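PDB 4LJS: periplasmic binding protein from Veillonella parvula, which probably binds an iron-siderophore, haem or similar metal-chelate ligand in the periplasm and passes it to an ABC transporter for uptake. Local coordinates for residues 149-154 with 217-222; 175-180 with 298-303; 197-202 with 247-252; 223-228 with 308-313. All coordinates share one frame; numbering follows the deposited sequence.

Contact 1: residues 149-154 with 217-222; sequences LTMDME and GNIGAS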
# COMPACT_ATOMS: atom_id res chain seq x y z
N LEU A 149 -8.45 9.08 0.44
CA LEU A 149 -7.99 7.69 0.43
C LEU A 149 -8.05 7.13 1.85
O LEU A 149 -7.63 7.79 2.81
CB LEU A 149 -6.59 7.63 -0.16
CG LEU A 149 -6.57 8.23 -1.58
CD1 LEU A 149 -5.16 8.29 -2.15
CD2 LEU A 149 -7.51 7.47 -2.51
N THR A 150 -8.61 5.94 2.00
CA THR A 150 -8.91 5.41 3.33
C THR A 150 -8.38 3.99 3.56
O THR A 150 -8.04 3.27 2.61
CB THR A 150 -10.43 5.38 3.59
OG1 THR A 150 -11.06 4.48 2.67
CG2 THR A 150 -11.05 6.79 3.45
N MSE A 151 -8.33 3.61 4.84
CA MSE A 151 -7.99 2.24 5.21
C MSE A 151 -9.04 1.27 4.67
O MSE A 151 -8.71 0.17 4.24
CB MSE A 151 -7.87 2.11 6.74
CG MSE A 151 -6.75 2.95 7.34
SE MSE A 151 -6.48 2.62 9.24
CE MSE A 151 -5.73 0.84 9.09
N ASP A 152 -10.30 1.70 4.71
CA ASP A 152 -11.41 0.93 4.19
C ASP A 152 -11.19 0.44 2.75
O ASP A 152 -11.44 -0.72 2.45
CB ASP A 152 -12.71 1.73 4.27
CG ASP A 152 -13.31 1.72 5.67
OD1 ASP A 152 -12.93 0.84 6.48
OD2 ASP A 152 -14.16 2.59 5.96
N MSE A 153 -10.71 1.32 1.88
CA MSE A 153 -10.44 0.92 0.50
C MSE A 153 -9.45 -0.23 0.44
O MSE A 153 -9.58 -1.12 -0.40
CB MSE A 153 -9.91 2.08 -0.34
CG MSE A 153 -10.92 3.15 -0.60
SE MSE A 153 -10.05 4.69 -1.40
CE MSE A 153 -11.62 5.88 -1.46
N GLU A 154 -8.45 -0.21 1.32
CA GLU A 154 -7.45 -1.29 1.36
C GLU A 154 -8.07 -2.59 1.85
O GLU A 154 -7.76 -3.66 1.32
CB GLU A 154 -6.25 -0.90 2.22
CG GLU A 154 -5.51 0.34 1.74
CD GLU A 154 -5.16 0.27 0.25
OE1 GLU A 154 -4.64 -0.78 -0.20
OE2 GLU A 154 -5.42 1.26 -0.46
N GLY A 217 -2.76 10.05 6.45
CA GLY A 217 -3.59 10.88 7.29
C GLY A 217 -4.70 10.06 7.93
O GLY A 217 -4.96 10.18 9.13
N ASN A 218 -5.34 9.21 7.14
CA ASN A 218 -6.45 8.40 7.63
C ASN A 218 -5.98 7.38 8.66
O ASN A 218 -6.72 7.01 9.57
CB ASN A 218 -7.18 7.70 6.48
CG ASN A 218 -8.42 6.95 6.93
OD1 ASN A 218 -8.47 5.72 6.87
ND2 ASN A 218 -9.43 7.69 7.37
N ILE A 219 -4.74 6.92 8.52
CA ILE A 219 -4.19 5.99 9.50
C ILE A 219 -4.00 6.71 10.83
O ILE A 219 -4.38 6.20 11.88
CB ILE A 219 -2.89 5.35 9.02
CG1 ILE A 219 -3.18 4.44 7.81
CG2 ILE A 219 -2.22 4.57 10.15
CD1 ILE A 219 -1.92 4.12 6.97
N GLY A 220 -3.45 7.93 10.77
CA GLY A 220 -3.36 8.78 11.94
C GLY A 220 -4.71 9.03 12.60
O GLY A 220 -4.85 8.90 13.82
N ALA A 221 -5.71 9.40 11.80
CA ALA A 221 -7.07 9.64 12.31
C ALA A 221 -7.71 8.37 12.88
O ALA A 221 -8.30 8.39 13.96
CB ALA A 221 -7.96 10.24 11.22
N SER A 222 -7.59 7.26 12.15
CA SER A 222 -8.10 5.97 12.65
C SER A 222 -7.53 5.65 14.03
O SER A 222 -8.23 5.14 14.91
CB SER A 222 -7.78 4.84 11.67
OG SER A 222 -8.42 5.08 10.43
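M151 and N218 meet at the start of helix 151-164, and the joint is tightest round the amide oxygen of N218. CG of N218 stands anti to its own backbone N (chi1 -174°), which carries OD1 across to the neighbouring backbone. M151 N donates to N218 OD1 over 2.9 Å in a nearly straight bond, 166° at the hydrogen, that arrives from above the amide plane rather than within it. The same OD1 lies 3.3 Å from M151 CG. That CG also touches I219 CG1 at 3.9 Å, the two side chains crossing at about a right angle. Both residues are buried, and L299 of helix 299-310 packs on each. T150 is the N-cap, its OG1 accepting from M153 N at 3.3 Å; one amide of the first turn is thus served by the cap and another by a side chain from helix 215-222. The contact thereby links the helix that follows the four-stranded parallel sheet to a helix beside the other, mixed sheet. With an alanine here in place of N218, the M151 N-H would probably lose its acceptor and a gap would open beside M151 CG. On the more open side S222, partly exposed, adds little: its OG lies 3.4 Å from the selenium of M151, SE. That hydroxyl turns back to N218 O at 2.7 Å; S222 N reaches the carbonyl from the opposite face.

Contact 2: residues 175-180 with 298-303; sequences IQEMQQ and RLLDSI. Unlike the reference sequence in segment 298-303: S302 (reference Gly).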
# COMPACT_ATOMS: atom_id res chain seq x y z
N ILE A 175 -7.37 -9.05 7.47
CA ILE A 175 -8.12 -7.83 7.73
C ILE A 175 -8.41 -7.66 9.23
O ILE A 175 -8.21 -6.58 9.79
CB ILE A 175 -9.44 -7.84 6.94
CG1 ILE A 175 -9.16 -7.59 5.45
CG2 ILE A 175 -10.44 -6.84 7.50
CD1 ILE A 175 -10.31 -7.95 4.55
N GLN A 176 -8.86 -8.73 9.86
CA GLN A 176 -9.19 -8.70 11.28
C GLN A 176 -7.98 -8.37 12.15
O GLN A 176 -8.11 -7.66 13.15
CB GLN A 176 -9.82 -10.02 11.72
CG GLN A 176 -10.45 -9.94 13.11
CD GLN A 176 -10.78 -11.30 13.70
OE1 GLN A 176 -11.87 -11.51 14.23
NE2 GLN A 176 -9.82 -12.22 13.63
N GLU A 177 -6.81 -8.89 11.79
CA GLU A 177 -5.58 -8.61 12.52
C GLU A 177 -5.33 -7.11 12.55
O GLU A 177 -5.03 -6.53 13.60
CB GLU A 177 -4.41 -9.33 11.84
CG GLU A 177 -3.02 -8.89 12.30
CD GLU A 177 -1.91 -9.72 11.67
OE1 GLU A 177 -2.16 -10.37 10.62
OE2 GLU A 177 -0.79 -9.73 12.23
N MSE A 178 -5.48 -6.47 11.39
CA MSE A 178 -5.27 -5.04 11.26
C MSE A 178 -6.33 -4.24 12.02
O MSE A 178 -6.01 -3.30 12.76
CB MSE A 178 -5.26 -4.66 9.78
CG MSE A 178 -4.03 -5.19 9.05
SE MSE A 178 -3.88 -4.67 7.17
CE MSE A 178 -5.46 -5.50 6.46
N GLN A 179 -7.59 -4.62 11.85
CA GLN A 179 -8.68 -3.92 12.52
C GLN A 179 -8.61 -4.03 14.04
O GLN A 179 -8.85 -3.06 14.75
CB GLN A 179 -10.03 -4.45 12.03
CG GLN A 179 -10.31 -4.19 10.55
CD GLN A 179 -11.69 -4.67 10.15
OE1 GLN A 179 -12.21 -5.64 10.72
NE2 GLN A 179 -12.30 -4.00 9.18
N GLN A 180 -8.29 -5.23 14.53
CA GLN A 180 -8.18 -5.44 15.97
C GLN A 180 -7.03 -4.64 16.56
O GLN A 180 -7.09 -4.17 17.70
CB GLN A 180 -7.99 -6.93 16.28
CG GLN A 180 -9.25 -7.75 16.08
CD GLN A 180 -9.06 -9.22 16.41
OE1 GLN A 180 -7.94 -9.67 16.68
NE2 GLN A 180 -10.15 -9.97 16.38
N ARG A 298 0.40 -4.50 2.77
CA ARG A 298 1.48 -3.80 3.49
C ARG A 298 0.97 -2.67 4.39
O ARG A 298 1.75 -2.00 5.09
CB ARG A 298 2.56 -3.28 2.52
CG ARG A 298 3.27 -4.37 1.71
CD ARG A 298 3.91 -5.43 2.62
NE ARG A 298 4.96 -4.85 3.46
CZ ARG A 298 6.22 -4.69 3.07
NH1 ARG A 298 6.61 -5.06 1.85
NH2 ARG A 298 7.10 -4.16 3.91
N LEU A 299 -0.34 -2.46 4.39
CA LEU A 299 -0.97 -1.57 5.35
C LEU A 299 -0.63 -1.98 6.80
O LEU A 299 -0.60 -1.14 7.70
CB LEU A 299 -2.49 -1.55 5.14
CG LEU A 299 -3.31 -0.69 6.11
CD1 LEU A 299 -2.77 0.74 6.17
CD2 LEU A 299 -4.76 -0.69 5.71
N LEU A 300 -0.38 -3.27 7.01
CA LEU A 300 0.03 -3.75 8.33
C LEU A 300 1.30 -3.08 8.83
O LEU A 300 1.42 -2.76 10.02
CB LEU A 300 0.20 -5.28 8.31
CG LEU A 300 0.58 -5.91 9.66
CD1 LEU A 300 -0.43 -5.55 10.76
CD2 LEU A 300 0.75 -7.43 9.53
N ASP A 301 2.26 -2.87 7.93
CA ASP A 301 3.53 -2.22 8.28
C ASP A 301 3.31 -0.78 8.77
O ASP A 301 3.91 -0.35 9.75
CB ASP A 301 4.50 -2.22 7.09
CG ASP A 301 4.98 -3.61 6.71
OD1 ASP A 301 4.25 -4.33 6.00
OD2 ASP A 301 6.10 -3.98 7.11
N SER A 302 2.45 -0.05 8.07
CA SER A 302 2.19 1.34 8.45
C SER A 302 1.38 1.46 9.74
O SER A 302 1.66 2.34 10.55
CB SER A 302 1.52 2.12 7.32
OG SER A 302 0.40 1.46 6.79
N ILE A 303 0.40 0.58 9.92
CA ILE A 303 -0.34 0.52 11.18
C ILE A 303 0.62 0.37 12.36
O ILE A 303 0.53 1.09 13.35
CB ILE A 303 -1.34 -0.66 11.21
CG1 ILE A 303 -2.55 -0.37 10.31
CG2 ILE A 303 -1.84 -0.90 12.63
CD1 ILE A 303 -3.43 -1.59 10.09
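M178 reaches out from helix 175-180 and lays its chain across three residues of helix 299-303. The two helix segments run almost parallel, 16° apart, with 10.4 Å between their axes, so side chains, M178 above all, have to span the gap. At the root of the selenomethionine, M178 CB meets I303 CD1 at 3.6 Å; the isoleucine comes in at about a right angle, its tip against the CB-CG bond. One atom further on, M178 CG sits 4.0 Å from L300 CD1. The selenium then reaches the backbone side of the helix start, where M178 SE lies 3.8 Å from L300 N and 4.0 Å from L299 CB. Here the chain bends (chi3 -63°), turning CE aside. L300 splits its two methyl groups between partners: CD1 goes to M178, while CD2 meets E177 OE2 at 3.9 Å, with the extended glutamate crossing at roughly a right angle. The side-chain contacts are otherwise apolar, and no hydrogen bond crosses. The start of the helix has its own polar tie: R298 NE and D301 OD1 form a 2.7 Å salt bridge, while E56 and R80 pair with R298 and D301 in turn. Helix 168-188 is probably the long helix joining the two lobes, as in this class of binding protein; helix 299-310 packs along it, helix 151-164 closes the M178 side through Y155 and I158, and helix 215-222 lies against L299 through I219.

Contact 3: residues 197-202 with 247-252; sequences ALFIEV and VIFLIV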
# COMPACT_ATOMS: atom_id res chain seq x y z
N ALA A 197 0.24 14.58 15.34
CA ALA A 197 1.14 13.97 14.37
C ALA A 197 1.30 14.78 13.08
O ALA A 197 0.37 15.44 12.62
CB ALA A 197 0.68 12.55 14.03
N LEU A 198 2.50 14.70 12.50
CA LEU A 198 2.77 15.29 11.19
C LEU A 198 3.34 14.25 10.25
O LEU A 198 4.33 13.59 10.56
CB LEU A 198 3.75 16.46 11.32
CG LEU A 198 4.23 17.03 9.99
CD1 LEU A 198 3.10 17.74 9.26
CD2 LEU A 198 5.43 17.95 10.18
N PHE A 199 2.71 14.10 9.08
CA PHE A 199 3.21 13.20 8.05
C PHE A 199 3.75 14.01 6.88
O PHE A 199 3.00 14.77 6.25
CB PHE A 199 2.11 12.27 7.54
CG PHE A 199 1.52 11.40 8.60
CD1 PHE A 199 0.52 11.88 9.45
CD2 PHE A 199 1.93 10.09 8.75
CE1 PHE A 199 -0.03 11.07 10.42
CE2 PHE A 199 1.38 9.27 9.72
CZ PHE A 199 0.40 9.76 10.56
N ILE A 200 5.03 13.86 6.60
CA ILE A 200 5.65 14.57 5.49
C ILE A 200 6.63 13.69 4.73
O ILE A 200 7.22 12.77 5.30
CB ILE A 200 6.40 15.84 5.95
CG1 ILE A 200 7.31 15.53 7.14
CG2 ILE A 200 5.41 16.94 6.31
CD1 ILE A 200 8.35 16.58 7.41
N GLU A 201 6.80 13.98 3.44
CA GLU A 201 7.85 13.38 2.64
C GLU A 201 8.82 14.47 2.25
O GLU A 201 8.41 15.57 1.87
CB GLU A 201 7.30 12.70 1.37
CG GLU A 201 8.40 12.18 0.44
CD GLU A 201 7.88 11.49 -0.82
OE1 GLU A 201 6.66 11.60 -1.11
OE2 GLU A 201 8.69 10.83 -1.51
N VAL A 202 10.11 14.19 2.37
CA VAL A 202 11.13 15.17 2.03
C VAL A 202 11.51 15.07 0.56
O VAL A 202 11.92 14.01 0.08
CB VAL A 202 12.38 15.02 2.90
CG1 VAL A 202 13.51 15.89 2.36
CG2 VAL A 202 12.06 15.37 4.34
N VAL A 247 5.05 14.10 17.22
CA VAL A 247 5.74 13.05 16.48
C VAL A 247 5.67 13.33 14.97
O VAL A 247 4.62 13.69 14.43
CB VAL A 247 5.16 11.64 16.80
CG1 VAL A 247 3.64 11.62 16.61
CG2 VAL A 247 5.81 10.57 15.95
N ILE A 248 6.81 13.20 14.30
CA ILE A 248 6.87 13.39 12.86
C ILE A 248 7.08 12.06 12.16
O ILE A 248 7.96 11.28 12.52
CB ILE A 248 8.02 14.31 12.46
CG1 ILE A 248 7.79 15.72 13.00
CG2 ILE A 248 8.18 14.35 10.93
CD1 ILE A 248 8.94 16.67 12.75
N PHE A 249 6.27 11.79 11.15
CA PHE A 249 6.51 10.65 10.28
C PHE A 249 7.12 11.11 8.97
O PHE A 249 6.53 11.92 8.25
CB PHE A 249 5.24 9.84 10.09
CG PHE A 249 4.75 9.19 11.35
CD1 PHE A 249 5.34 8.03 11.82
CD2 PHE A 249 3.74 9.78 12.10
CE1 PHE A 249 4.91 7.44 12.99
CE2 PHE A 249 3.31 9.19 13.27
CZ PHE A 249 3.89 8.02 13.72
N LEU A 250 8.32 10.61 8.69
CA LEU A 250 9.00 10.90 7.43
C LEU A 250 8.70 9.82 6.41
O LEU A 250 9.21 8.70 6.50
CB LEU A 250 10.51 10.99 7.65
CG LEU A 250 11.04 12.14 8.51
CD1 LEU A 250 12.56 12.14 8.51
CD2 LEU A 250 10.50 13.48 8.02
N ILE A 251 7.86 10.15 5.44
CA ILE A 251 7.49 9.21 4.39
C ILE A 251 8.59 9.12 3.32
O ILE A 251 9.06 10.14 2.82
CB ILE A 251 6.13 9.59 3.77
CG1 ILE A 251 5.05 9.49 4.85
CG2 ILE A 251 5.80 8.69 2.59
CD1 ILE A 251 3.70 10.04 4.43
N VAL A 252 9.00 7.90 3.00
CA VAL A 252 10.09 7.69 2.05
C VAL A 252 9.67 6.76 0.93
O VAL A 252 9.18 5.66 1.18
CB VAL A 252 11.32 7.06 2.72
CG1 VAL A 252 12.53 7.14 1.77
CG2 VAL A 252 11.62 7.74 4.04
O HOH W 1 10.95 11.98 3.10
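F199 runs alongside F249 on neighbouring parallel strands, and its side chain can be followed outward atom by atom. F199 CB lies 4.1 Å from I251 CD1, two residues further along the opposite strand than F249. CG stands anti to the carbonyl carbon (chi1 -60°), which leads the ring back toward F249. F199 CD2 then meets F249 CB at 3.6 Å. Beyond it F199 CE2 comes to 3.4 Å from F249 CD2, and at the tip F199 CZ is 3.7 Å from the same CD2. The ring planes are only 16° apart but slid along each other, their centroids 4.9 Å apart, so little of one ring overlies the other. Beneath the rings the backbones follow a regular parallel ladder: L198 N to V247 O, F249 N to L198 O, I200 N to F249 O and I251 N to I200 O. These are two central strands of the sheet in the C-terminal lobe, with 226-227 next to the first and 284-288 next to the second. A197, V247 and the two phenylalanines face helix 299-310, through L310 and V306. L198, I200, I248 and L250 point to the other face, where I200 CD1 packs 3.8 Å from L250 CD2 and helix 260-268 covers L250. At the far end the strands part, and a water lies between V202 N and I251 O, though its distance to V202 N is doubtfully short; there E201 directs its carboxylate to R208 and Y210.

Contact 4: residues 223-228 with 308-313; sequences LHADVI and HGLYPN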
# COMPACT_ATOMS: atom_id res chain seq x y z
N LEU A 223 -6.25 5.98 14.23
CA LEU A 223 -5.58 5.71 15.49
C LEU A 223 -5.81 6.82 16.53
O LEU A 223 -5.10 6.91 17.53
CB LEU A 223 -4.09 5.45 15.25
CG LEU A 223 -3.83 4.09 14.57
CD1 LEU A 223 -2.44 4.03 13.93
CD2 LEU A 223 -3.99 2.98 15.59
N HIS A 224 -6.81 7.66 16.26
CA HIS A 224 -7.24 8.71 17.19
C HIS A 224 -6.20 9.81 17.42
O HIS A 224 -6.24 10.50 18.44
CB HIS A 224 -7.69 8.12 18.53
CG HIS A 224 -8.91 8.77 19.08
ND1 HIS A 224 -10.15 8.64 18.50
CD2 HIS A 224 -9.08 9.59 20.15
CE1 HIS A 224 -11.04 9.34 19.18
NE2 HIS A 224 -10.41 9.92 20.19
N ALA A 225 -5.27 9.96 16.48
CA ALA A 225 -4.29 11.02 16.58
C ALA A 225 -4.87 12.34 16.08
O ALA A 225 -5.85 12.36 15.33
CB ALA A 225 -3.03 10.67 15.81
N ASP A 226 -4.25 13.43 16.50
CA ASP A 226 -4.59 14.75 15.99
C ASP A 226 -3.68 15.04 14.80
O ASP A 226 -2.54 15.49 14.97
CB ASP A 226 -4.43 15.80 17.09
CG ASP A 226 -4.91 17.18 16.67
OD1 ASP A 226 -5.63 17.28 15.66
OD2 ASP A 226 -4.57 18.16 17.37
N VAL A 227 -4.16 14.75 13.59
CA VAL A 227 -3.34 14.86 12.39
C VAL A 227 -3.28 16.30 11.89
O VAL A 227 -4.31 16.93 11.64
CB VAL A 227 -3.85 13.93 11.26
CG1 VAL A 227 -3.00 14.08 10.01
CG2 VAL A 227 -3.82 12.49 11.72
N ILE A 228 -2.06 16.81 11.74
CA ILE A 228 -1.84 18.15 11.22
C ILE A 228 -2.12 18.20 9.71
O ILE A 228 -1.69 17.32 8.97
CB ILE A 228 -0.40 18.61 11.47
CG1 ILE A 228 -0.12 18.68 12.98
CG2 ILE A 228 -0.13 19.96 10.82
CD1 ILE A 228 1.30 18.98 13.32
N HIS A 308 2.94 2.58 16.90
CA HIS A 308 4.10 2.52 17.79
C HIS A 308 4.73 3.90 17.98
O HIS A 308 5.16 4.23 19.08
CB HIS A 308 5.13 1.50 17.29
CG HIS A 308 4.73 0.07 17.52
ND1 HIS A 308 3.45 -0.39 17.30
CD2 HIS A 308 5.45 -0.99 17.95
CE1 HIS A 308 3.39 -1.68 17.58
NE2 HIS A 308 4.59 -2.07 17.98
N GLY A 309 4.75 4.71 16.92
CA GLY A 309 5.24 6.08 17.02
C GLY A 309 4.29 7.03 17.74
O GLY A 309 4.73 7.95 18.44
N LEU A 310 2.99 6.81 17.58
CA LEU A 310 2.01 7.68 18.24
C LEU A 310 1.96 7.40 19.73
O LEU A 310 1.86 8.32 20.54
CB LEU A 310 0.61 7.48 17.64
CG LEU A 310 0.35 8.04 16.25
CD1 LEU A 310 -1.03 7.59 15.76
CD2 LEU A 310 0.47 9.56 16.25
N TYR A 311 2.06 6.12 20.10
CA TYR A 311 1.89 5.73 21.50
C TYR A 311 3.05 4.93 22.09
O TYR A 311 2.89 3.75 22.41
CB TYR A 311 0.57 4.96 21.63
CG TYR A 311 -0.62 5.74 21.12
CD1 TYR A 311 -1.17 6.77 21.87
CD2 TYR A 311 -1.18 5.47 19.87
CE1 TYR A 311 -2.26 7.49 21.40
CE2 TYR A 311 -2.28 6.19 19.40
CZ TYR A 311 -2.81 7.20 20.17
OH TYR A 311 -3.89 7.93 19.72
N PRO A 312 4.22 5.57 22.28
CA PRO A 312 5.45 4.92 22.75
C PRO A 312 5.29 4.25 24.11
O PRO A 312 6.00 3.29 24.41
CB PRO A 312 6.44 6.08 22.88
CG PRO A 312 5.89 7.17 22.04
CD PRO A 312 4.40 7.03 22.12
N ASN A 313 4.38 4.74 24.93
CA ASN A 313 4.15 4.14 26.24
C ASN A 313 3.40 2.82 26.16
O ASN A 313 3.60 1.93 26.98
CB ASN A 313 3.44 5.11 27.18
CG ASN A 313 4.34 6.22 27.65
OD1 ASN A 313 5.55 6.03 27.84
ND2 ASN A 313 3.77 7.41 27.84
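The Schellman motif that ends helix 215-222 is where L223 and A225 receive L310 and Y311 from the end of helix 299-310. H224, with positive phi, is its C-prime residue, and the turn leaves L223 O pointing at the tyrosine. Y311 OH donates to L223 O over 2.7 Å, nearly in line with the C=O bond (161° at the oxygen), and that oxygen lies in the plane of the ring, at its edge. CG of Y311 is anti to its carbonyl carbon (chi1 -56°), which sends the ring toward the turn. Next to it L310 is wholly apolar: its CD1 touches L223 CB at 3.8 Å and A225 CB at 3.7 Å, and L310 CD2 comes as close to A225 CB, so the alanine methyl sits against both branches of the leucine. A phenylalanine in place of Y311 would probably keep the ring packed but leave L223 O without this donor and let the turn shift against the helix end. T185 of helix 168-188 touches both L223 and Y311, while L310 reaches A197, placing this corner between that long helix and strand 196-203 of the mixed sheet.

How the contacts relate
Contacts 2 and 4 both use helix 299-310, near the C-terminal end of the chain: 175-180 packs along its start and 308-313 ends it. Contact 1 lies against its first turns, 11 Å from contact 2 between centres. Contact 3 is the sheet core beneath, 12 Å from contact 4 between centres, joined to it where strand 226-227 pairs with A197. Contacts 1 and 4 share the chain from helix 215-222 into that strand. In sequence order, contact 3 is nested inside the loop closed by contact 2, while contact 1 closes before contact 4 opens. The final helix thus ties the C-terminal lobe to helices 151-164 and 168-188, the latter probably the long helix that joins the two lobes in this class of binding protein.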